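Local coordinates for protein lipoteichoic acid primase (Listeria monocytogenes, PDB 4UOP) that is the extracellular catalytic domain of a sulfatase-family enzyme named lipoteichoic acid primase, built round a mixed beta sheet and holding a magnesium ion, at residues 118-123 against 423-428; 132-137 against 431-436. One frame throughout, in Å; residues are numbered along the deposited sequence.

Interaction 1: residues 118-123 against 423-428; sequences STFPSG and KLLQYS
The Phe120 ring takes the CD2 methyl of Leu425 over one face and CB of Ser428 at its edge. The methyl makes a CH-pi contact, 3.7 Å from Leu425 CD2 to the Phe120 ring centroid and 17° off the ring normal. It sits somewhat toward the rim, and Phe120 CG is its closest ring atom. In the ring plane, Ser428 CB comes within 3.7 Å of Phe120 CD2. Leu424 adds a looser, oblique contact through CB, 4.3 Å from Phe120 CE2. The side chains of Phe120 and Leu425 cross at about a right angle.

Ser428 also works through its hydroxyl. With OG anti to the backbone N (chi1 180°), the oxygen reaches the loop and accepts a hydrogen bond from Phe120 N, 3.0 Å from N to OG with an angle of 151° at the hydrogen. Ser428 OG then donates to a water at 2.6 Å, which in turn donates to Phe120 O at 2.7 Å. One serine thus holds Phe120 N directly and Phe120 O through the water, within a buried contact. Thr119 CB packs on the same oxygen, while Thr119 OG1 bonds to Thr117.

The loop follows helix 107-117, whose Thr108 binds the magnesium ion. The contact is a loop-on-helix packing that joins the sulfatase-type alpha/beta fold to the C-terminal helix 412-433.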
ATOM      1  N   SER B 118      -1.986  -8.596  17.693  1.00 18.73           N
ATOM      2  CA  SER B 118      -0.604  -9.061  17.733  1.00 19.35           C
ATOM      3  C   SER B 118      -0.238  -9.839  16.459  1.00 20.55           C
ATOM      4  O   SER B 118       0.460 -10.858  16.515  1.00 21.13           O
ATOM      5  CB  SER B 118      -0.354  -9.907  18.993  1.00 18.25           C
ATOM      6  OG  SER B 118       1.018  -9.937  19.331  1.00 18.02           O
ATOM      7  N   THR B 119      -0.766  -9.394  15.329  1.00 19.85           N
ATOM      8  CA  THR B 119      -0.354  -9.899  14.014  1.00 20.20           C
ATOM      9  C   THR B 119       0.040  -8.680  13.193  1.00 20.70           C
ATOM     10  O   THR B 119      -0.370  -7.553  13.509  1.00 19.79           O
ATOM     11  CB  THR B 119      -1.476 -10.683  13.285  1.00 20.23           C
ATOM     12  OG1 THR B 119      -2.544  -9.807  12.903  1.00 21.57           O
ATOM     13  CG2 THR B 119      -2.024 -11.772  14.143  1.00 20.75           C
ATOM     14  N   PHE B 120       0.817  -8.906  12.138  1.00 20.69           N
ATOM     15  CA  PHE B 120       1.324  -7.812  11.311  1.00 21.18           C
ATOM     16  C   PHE B 120       0.260  -7.258  10.379  1.00 21.84           C
ATOM     17  O   PHE B 120      -0.570  -8.000   9.848  1.00 22.14           O
ATOM     18  CB  PHE B 120       2.547  -8.271  10.509  1.00 21.32           C
ATOM     19  CG  PHE B 120       3.753  -8.525  11.354  1.00 21.60           C
ATOM     20  CD1 PHE B 120       4.566  -7.483  11.748  1.00 22.34           C
ATOM     21  CD2 PHE B 120       4.067  -9.818  11.772  1.00 23.03           C
ATOM     22  CE1 PHE B 120       5.682  -7.714  12.535  1.00 24.28           C
ATOM     23  CE2 PHE B 120       5.180 -10.060  12.566  1.00 23.45           C
ATOM     24  CZ  PHE B 120       5.995  -9.007  12.948  1.00 23.81           C
ATOM     25  N   PRO B 121       0.278  -5.938  10.159  1.00 21.20           N
ATOM     26  CA  PRO B 121      -0.572  -5.416   9.103  1.00 21.95           C
ATOM     27  C   PRO B 121      -0.070  -5.939   7.770  1.00 21.18           C
ATOM     28  O   PRO B 121       1.083  -6.356   7.669  1.00 21.58           O
ATOM     29  CB  PRO B 121      -0.400  -3.903   9.213  1.00 22.05           C
ATOM     30  CG  PRO B 121       0.892  -3.716   9.899  1.00 24.07           C
ATOM     31  CD  PRO B 121       1.122  -4.906  10.776  1.00 22.02           C
ATOM     32  N   SER B 122      -0.940  -5.973   6.782  1.00 21.97           N
ATOM     33  CA  SER B 122      -0.582  -6.530   5.486  1.00 24.07           C
ATOM     34  C   SER B 122       0.371  -5.622   4.717  1.00 26.19           C
ATOM     35  O   SER B 122       0.407  -4.405   4.943  1.00 25.38           O
ATOM     36  CB  SER B 122      -1.849  -6.798   4.675  1.00 24.80           C
ATOM     37  OG  SER B 122      -1.544  -7.198   3.364  1.00 26.54           O
ATOM     38  N   GLY B 123       1.154  -6.219   3.819  1.00 27.01           N
ATOM     39  CA  GLY B 123       1.962  -5.457   2.862  1.00 32.22           C
ATOM     40  C   GLY B 123       1.118  -4.940   1.697  1.00 35.70           C
ATOM     41  O   GLY B 123       1.554  -4.074   0.951  1.00 37.44           O
ATOM     42  N   LYS B 423      10.058 -14.695   7.296  1.00 25.49           N
ATOM     43  CA  LYS B 423       9.239 -15.877   7.556  1.00 27.31           C
ATOM     44  C   LYS B 423       8.049 -15.531   8.466  1.00 26.70           C
ATOM     45  O   LYS B 423       6.928 -15.989   8.245  1.00 27.13           O
ATOM     46  CB  LYS B 423      10.091 -16.982   8.184  1.00 28.95           C
ATOM     47  CG  LYS B 423       9.418 -18.340   8.178  1.00 31.44           C
ATOM     48  CD  LYS B 423      10.426 -19.442   8.462  1.00 32.83           C
ATOM     49  CE  LYS B 423       9.743 -20.786   8.662  1.00 36.94           C
ATOM     50  NZ  LYS B 423      10.725 -21.850   9.043  1.00 38.56           N
ATOM     51  N   LEU B 424       8.297 -14.693   9.468  1.00 26.39           N
ATOM     52  CA  LEU B 424       7.229 -14.201  10.348  1.00 27.59           C
ATOM     53  C   LEU B 424       6.129 -13.463   9.599  1.00 27.12           C
ATOM     54  O   LEU B 424       4.943 -13.675   9.868  1.00 26.64           O
ATOM     55  CB  LEU B 424       7.775 -13.251  11.410  1.00 29.76           C
ATOM     56  CG  LEU B 424       8.444 -13.841  12.636  1.00 31.40           C
ATOM     57  CD1 LEU B 424       8.862 -12.698  13.542  1.00 33.28           C
ATOM     58  CD2 LEU B 424       7.527 -14.806  13.371  1.00 30.31           C
ATOM     59  N   LEU B 425       6.519 -12.597   8.666  1.00 26.72           N
ATOM     60  CA  LEU B 425       5.544 -11.878   7.849  1.00 26.56           C
ATOM     61  C   LEU B 425       4.715 -12.840   6.986  1.00 27.21           C
ATOM     62  O   LEU B 425       3.494 -12.699   6.889  1.00 24.47           O
ATOM     63  CB  LEU B 425       6.232 -10.836   6.967  1.00 26.38           C
ATOM     64  CG  LEU B 425       6.945  -9.677   7.660  1.00 27.87           C
ATOM     65  CD1 LEU B 425       7.523  -8.746   6.605  1.00 28.98           C
ATOM     66  CD2 LEU B 425       6.033  -8.905   8.604  1.00 28.36           C
ATOM     67  N   GLN B 426       5.370 -13.833   6.387  1.00 28.37           N
ATOM     68  CA  GLN B 426       4.664 -14.864   5.621  1.00 29.09           C
ATOM     69  C   GLN B 426       3.646 -15.608   6.476  1.00 27.17           C
ATOM     70  O   GLN B 426       2.488 -15.773   6.088  1.00 27.06           O
ATOM     71  CB  GLN B 426       5.654 -15.879   5.043  1.00 31.42           C
ATOM     72  CG  GLN B 426       6.508 -15.351   3.908  1.00 36.97           C
ATOM     73  CD  GLN B 426       7.715 -16.241   3.618  1.00 39.68           C
ATOM     74  OE1 GLN B 426       7.697 -17.450   3.885  1.00 42.21           O
ATOM     75  NE2 GLN B 426       8.767 -15.645   3.062  1.00 43.63           N
ATOM     76  N   TYR B 427       4.097 -16.077   7.631  1.00 27.63           N
ATOM     77  CA  TYR B 427       3.239 -16.800   8.557  1.00 27.68           C
ATOM     78  C   TYR B 427       2.068 -15.948   9.053  1.00 26.11           C
ATOM     79  O   TYR B 427       0.941 -16.413   9.084  1.00 25.21           O
ATOM     80  CB  TYR B 427       4.040 -17.323   9.741  1.00 30.26           C
ATOM     81  CG  TYR B 427       4.651 -18.691   9.509  1.00 33.14           C
ATOM     82  CD1 TYR B 427       5.428 -18.951   8.384  1.00 35.12           C
ATOM     83  CD2 TYR B 427       4.456 -19.723  10.427  1.00 36.82           C
ATOM     84  CE1 TYR B 427       5.990 -20.208   8.171  1.00 38.07           C
ATOM     85  CE2 TYR B 427       5.021 -20.978  10.229  1.00 38.71           C
ATOM     86  CZ  TYR B 427       5.787 -21.217   9.099  1.00 39.31           C
ATOM     87  OH  TYR B 427       6.343 -22.470   8.907  1.00 42.12           O
ATOM     88  N   SER B 428       2.339 -14.703   9.432  1.00 25.03           N
ATOM     89  CA  SER B 428       1.273 -13.805   9.868  1.00 23.92           C
ATOM     90  C   SER B 428       0.249 -13.605   8.751  1.00 23.56           C
ATOM     91  O   SER B 428      -0.958 -13.712   8.996  1.00 23.28           O
ATOM     92  CB  SER B 428       1.835 -12.454  10.345  1.00 24.52           C
ATOM     93  OG  SER B 428       0.785 -11.589  10.763  1.00 23.41           O
TER
HETATM   94  O   HOH W   1      -0.284 -10.394   8.702  1.00 25.25           O

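Interaction 2: residues 132-137 against 431-436; sequences GDRVIP and YVNNLP
Arg134 and Leu435 meet in a partly buried, mixed polar and apolar contact of the sulfatase-type alpha/beta fold, between the loop joining helices 127-130 and 139-144 and the turn that ends helix 412-433. Arg134 NH1 bonds two backbone carbonyls, Leu435 O at 2.8 Å and Asn433 O at 2.9 Å. It lies in the carbonyl plane of Leu435, on a lone pair, but above the carbonyl plane of Asn433. A bend at chi2 (-52°) turns the arginine chain toward these two carbonyls. A salt bridge from Arg134 NE to Asp133 OD1, weak as a hydrogen bond, helps fix the turn of the guanidinium group.

The backbones join as well: Val135 N donates to Pro436 O at 2.9 Å, nearly straight at 164°. Leu435 carries much of the apolar part. Its CD1 meets Ile136 CG1 at 4.0 Å, while its CD2 meets Pro137 CD at 3.8 Å. Ile136 also packs on Trp113 of helix 107-117. Beyond the leucine, Pro137 and Tyr431 approach from opposite directions, with Pro137 CG 3.4 Å from Tyr431 OH.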
ATOM      1  N   GLY B 132     -12.446  -7.780   8.197  1.00 25.61           N
ATOM      2  CA  GLY B 132     -13.557  -7.422   9.061  1.00 26.24           C
ATOM      3  C   GLY B 132     -14.679  -8.445   9.093  1.00 27.62           C
ATOM      4  O   GLY B 132     -15.539  -8.377   9.965  1.00 27.08           O
ATOM      5  N   ASP B 133     -14.662  -9.396   8.158  1.00 28.69           N
ATOM      6  CA  ASP B 133     -15.649 -10.485   8.123  1.00 30.65           C
ATOM      7  C   ASP B 133     -15.190 -11.769   8.825  1.00 29.97           C
ATOM      8  O   ASP B 133     -15.849 -12.808   8.702  1.00 31.52           O
ATOM      9  CB  ASP B 133     -16.044 -10.803   6.666  1.00 33.48           C
ATOM     10  CG  ASP B 133     -14.871 -11.296   5.819  1.00 36.08           C
ATOM     11  OD1 ASP B 133     -13.716 -11.313   6.304  1.00 36.87           O
ATOM     12  OD2 ASP B 133     -15.101 -11.653   4.644  1.00 38.20           O
ATOM     13  N   ARG B 134     -14.080 -11.709   9.561  1.00 26.59           N
ATOM     14  CA  ARG B 134     -13.551 -12.877  10.252  1.00 26.08           C
ATOM     15  C   ARG B 134     -13.803 -12.828  11.751  1.00 25.69           C
ATOM     16  O   ARG B 134     -14.133 -11.776  12.312  1.00 25.98           O
ATOM     17  CB  ARG B 134     -12.044 -13.023  10.022  1.00 26.93           C
ATOM     18  CG  ARG B 134     -11.583 -12.954   8.573  1.00 26.61           C
ATOM     19  CD  ARG B 134     -12.340 -13.897   7.648  1.00 27.77           C
ATOM     20  NE  ARG B 134     -11.890 -13.719   6.261  1.00 28.76           N
ATOM     21  CZ  ARG B 134     -10.922 -14.400   5.658  1.00 28.45           C
ATOM     22  NH1 ARG B 134     -10.262 -15.372   6.277  1.00 30.89           N
ATOM     23  NH2 ARG B 134     -10.614 -14.106   4.402  1.00 28.96           N
ATOM     24  N   VAL B 135     -13.659 -13.986  12.385  1.00 25.04           N
ATOM     25  CA  VAL B 135     -13.625 -14.079  13.833  1.00 25.83           C
ATOM     26  C   VAL B 135     -12.148 -14.037  14.196  1.00 25.65           C
ATOM     27  O   VAL B 135     -11.408 -15.007  13.986  1.00 25.21           O
ATOM     28  CB  VAL B 135     -14.259 -15.385  14.351  1.00 27.61           C
ATOM     29  CG1 VAL B 135     -14.250 -15.421  15.875  1.00 28.46           C
ATOM     30  CG2 VAL B 135     -15.682 -15.527  13.823  1.00 28.28           C
ATOM     31  N   ILE B 136     -11.712 -12.903  14.740  1.00 23.17           N
ATOM     32  CA  ILE B 136     -10.305 -12.666  14.951  1.00 22.63           C
ATOM     33  C   ILE B 136      -9.937 -12.812  16.420  1.00 22.30           C
ATOM     34  O   ILE B 136     -10.448 -12.067  17.252  1.00 21.82           O
ATOM     35  CB  ILE B 136      -9.898 -11.251  14.450  1.00 21.88           C
ATOM     36  CG1 ILE B 136     -10.365 -11.040  12.995  1.00 23.08           C
ATOM     37  CG2 ILE B 136      -8.396 -11.072  14.531  1.00 21.83           C
ATOM     38  CD1 ILE B 136     -10.198  -9.620  12.481  1.00 24.20           C
ATOM     39  N   PRO B 137      -9.040 -13.765  16.747  1.00 23.12           N
ATOM     40  CA  PRO B 137      -8.504 -13.818  18.095  1.00 22.90           C
ATOM     41  C   PRO B 137      -7.792 -12.507  18.430  1.00 22.52           C
ATOM     42  O   PRO B 137      -7.128 -11.929  17.570  1.00 21.40           O
ATOM     43  CB  PRO B 137      -7.517 -14.985  18.056  1.00 24.05           C
ATOM     44  CG  PRO B 137      -7.936 -15.805  16.877  1.00 24.59           C
ATOM     45  CD  PRO B 137      -8.457 -14.812  15.890  1.00 24.22           C
ATOM     46  N   TYR B 431      -1.686 -16.930   8.369  1.00 25.27           N
ATOM     47  CA  TYR B 431      -2.541 -17.129   9.533  1.00 26.03           C
ATOM     48  C   TYR B 431      -3.795 -16.252   9.475  1.00 25.41           C
ATOM     49  O   TYR B 431      -4.919 -16.727   9.695  1.00 24.14           O
ATOM     50  CB  TYR B 431      -1.736 -16.847  10.801  1.00 26.85           C
ATOM     51  CG  TYR B 431      -2.570 -16.685  12.030  1.00 28.34           C
ATOM     52  CD1 TYR B 431      -3.184 -17.782  12.634  1.00 29.51           C
ATOM     53  CD2 TYR B 431      -2.770 -15.431  12.589  1.00 29.08           C
ATOM     54  CE1 TYR B 431      -3.969 -17.625  13.765  1.00 29.18           C
ATOM     55  CE2 TYR B 431      -3.545 -15.270  13.720  1.00 30.17           C
ATOM     56  CZ  TYR B 431      -4.138 -16.372  14.305  1.00 30.14           C
ATOM     57  OH  TYR B 431      -4.910 -16.186  15.426  1.00 33.33           O
ATOM     58  N   VAL B 432      -3.603 -14.973   9.184  1.00 24.32           N
ATOM     59  CA  VAL B 432      -4.720 -14.031   9.130  1.00 24.33           C
ATOM     60  C   VAL B 432      -5.657 -14.390   7.982  1.00 25.49           C
ATOM     61  O   VAL B 432      -6.878 -14.332   8.123  1.00 25.57           O
ATOM     62  CB  VAL B 432      -4.237 -12.575   8.955  1.00 24.21           C
ATOM     63  CG1 VAL B 432      -5.406 -11.651   8.658  1.00 24.12           C
ATOM     64  CG2 VAL B 432      -3.492 -12.095  10.198  1.00 24.32           C
ATOM     65  N   ASN B 433      -5.083 -14.772   6.848  1.00 27.04           N
ATOM     66  CA  ASN B 433      -5.889 -15.141   5.689  1.00 29.81           C
ATOM     67  C   ASN B 433      -6.742 -16.394   5.912  1.00 28.63           C
ATOM     68  O   ASN B 433      -7.807 -16.523   5.329  1.00 30.95           O
ATOM     69  CB  ASN B 433      -5.010 -15.319   4.453  1.00 30.17           C
ATOM     70  CG  ASN B 433      -5.783 -15.111   3.168  1.00 33.55           C
ATOM     71  OD1 ASN B 433      -6.400 -14.062   2.968  1.00 34.88           O
ATOM     72  ND2 ASN B 433      -5.767 -16.109   2.293  1.00 33.94           N
ATOM     73  N   ASN B 434      -6.280 -17.290   6.773  1.00 31.46           N
ATOM     74  CA  ASN B 434      -7.014 -18.524   7.092  1.00 33.28           C
ATOM     75  C   ASN B 434      -8.006 -18.427   8.269  1.00 31.70           C
ATOM     76  O   ASN B 434      -8.594 -19.431   8.652  1.00 29.96           O
ATOM     77  CB  ASN B 434      -6.014 -19.654   7.355  1.00 35.87           C
ATOM     78  CG  ASN B 434      -5.255 -20.065   6.106  1.00 41.16           C
ATOM     79  OD1 ASN B 434      -5.786 -20.014   4.994  1.00 43.12           O
ATOM     80  ND2 ASN B 434      -4.006 -20.481   6.285  1.00 45.19           N
ATOM     81  N   LEU B 435      -8.199 -17.240   8.843  1.00 29.54           N
ATOM     82  CA  LEU B 435      -9.146 -17.092   9.959  1.00 28.15           C
ATOM     83  C   LEU B 435     -10.580 -17.388   9.511  1.00 28.26           C
ATOM     84  O   LEU B 435     -10.968 -17.026   8.405  1.00 28.69           O
ATOM     85  CB  LEU B 435      -9.091 -15.678  10.551  1.00 27.23           C
ATOM     86  CG  LEU B 435      -7.792 -15.325  11.267  1.00 26.55           C
ATOM     87  CD1 LEU B 435      -7.795 -13.850  11.643  1.00 28.09           C
ATOM     88  CD2 LEU B 435      -7.578 -16.193  12.493  1.00 27.15           C
ATOM     89  N   PRO B 436     -11.374 -18.026  10.380  1.00 30.54           N
ATOM     90  CA  PRO B 436     -12.743 -18.385   9.990  1.00 31.92           C
ATOM     91  C   PRO B 436     -13.659 -17.188   9.780  1.00 33.70           C
ATOM     92  O   PRO B 436     -13.458 -16.126  10.373  1.00 33.44           O
ATOM     93  CB  PRO B 436     -13.234 -19.243  11.161  1.00 32.06           C
ATOM     94  CG  PRO B 436     -12.374 -18.857  12.316  1.00 31.72           C
ATOM     95  CD  PRO B 436     -11.040 -18.494  11.738  1.00 30.53           C
TER
HETATM   96  O   HOH W   2      -5.140 -13.013  16.183  1.00 32.72           O

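How the interactions relate
Both contacts use helix 412-433. Interaction 1 lies on the helix itself and interaction 2 at its C-terminal end, with centres about 13 Å apart. Along the chain the order is 118-123, 132-137, 423-428, 431-436, so the segments alternate. The run from helix 107-117 toward helix 139-144 therefore meets the last helix and its tail in sequence order. The two contacts touch: Thr119 CG2 packs 3.8 Å from Tyr431 CE2, and Thr119 OG1 lies against Val432 CG2. Together they join the last helix and the turn after it to an early part of the sulfatase-type fold, about 300 residues away in sequence.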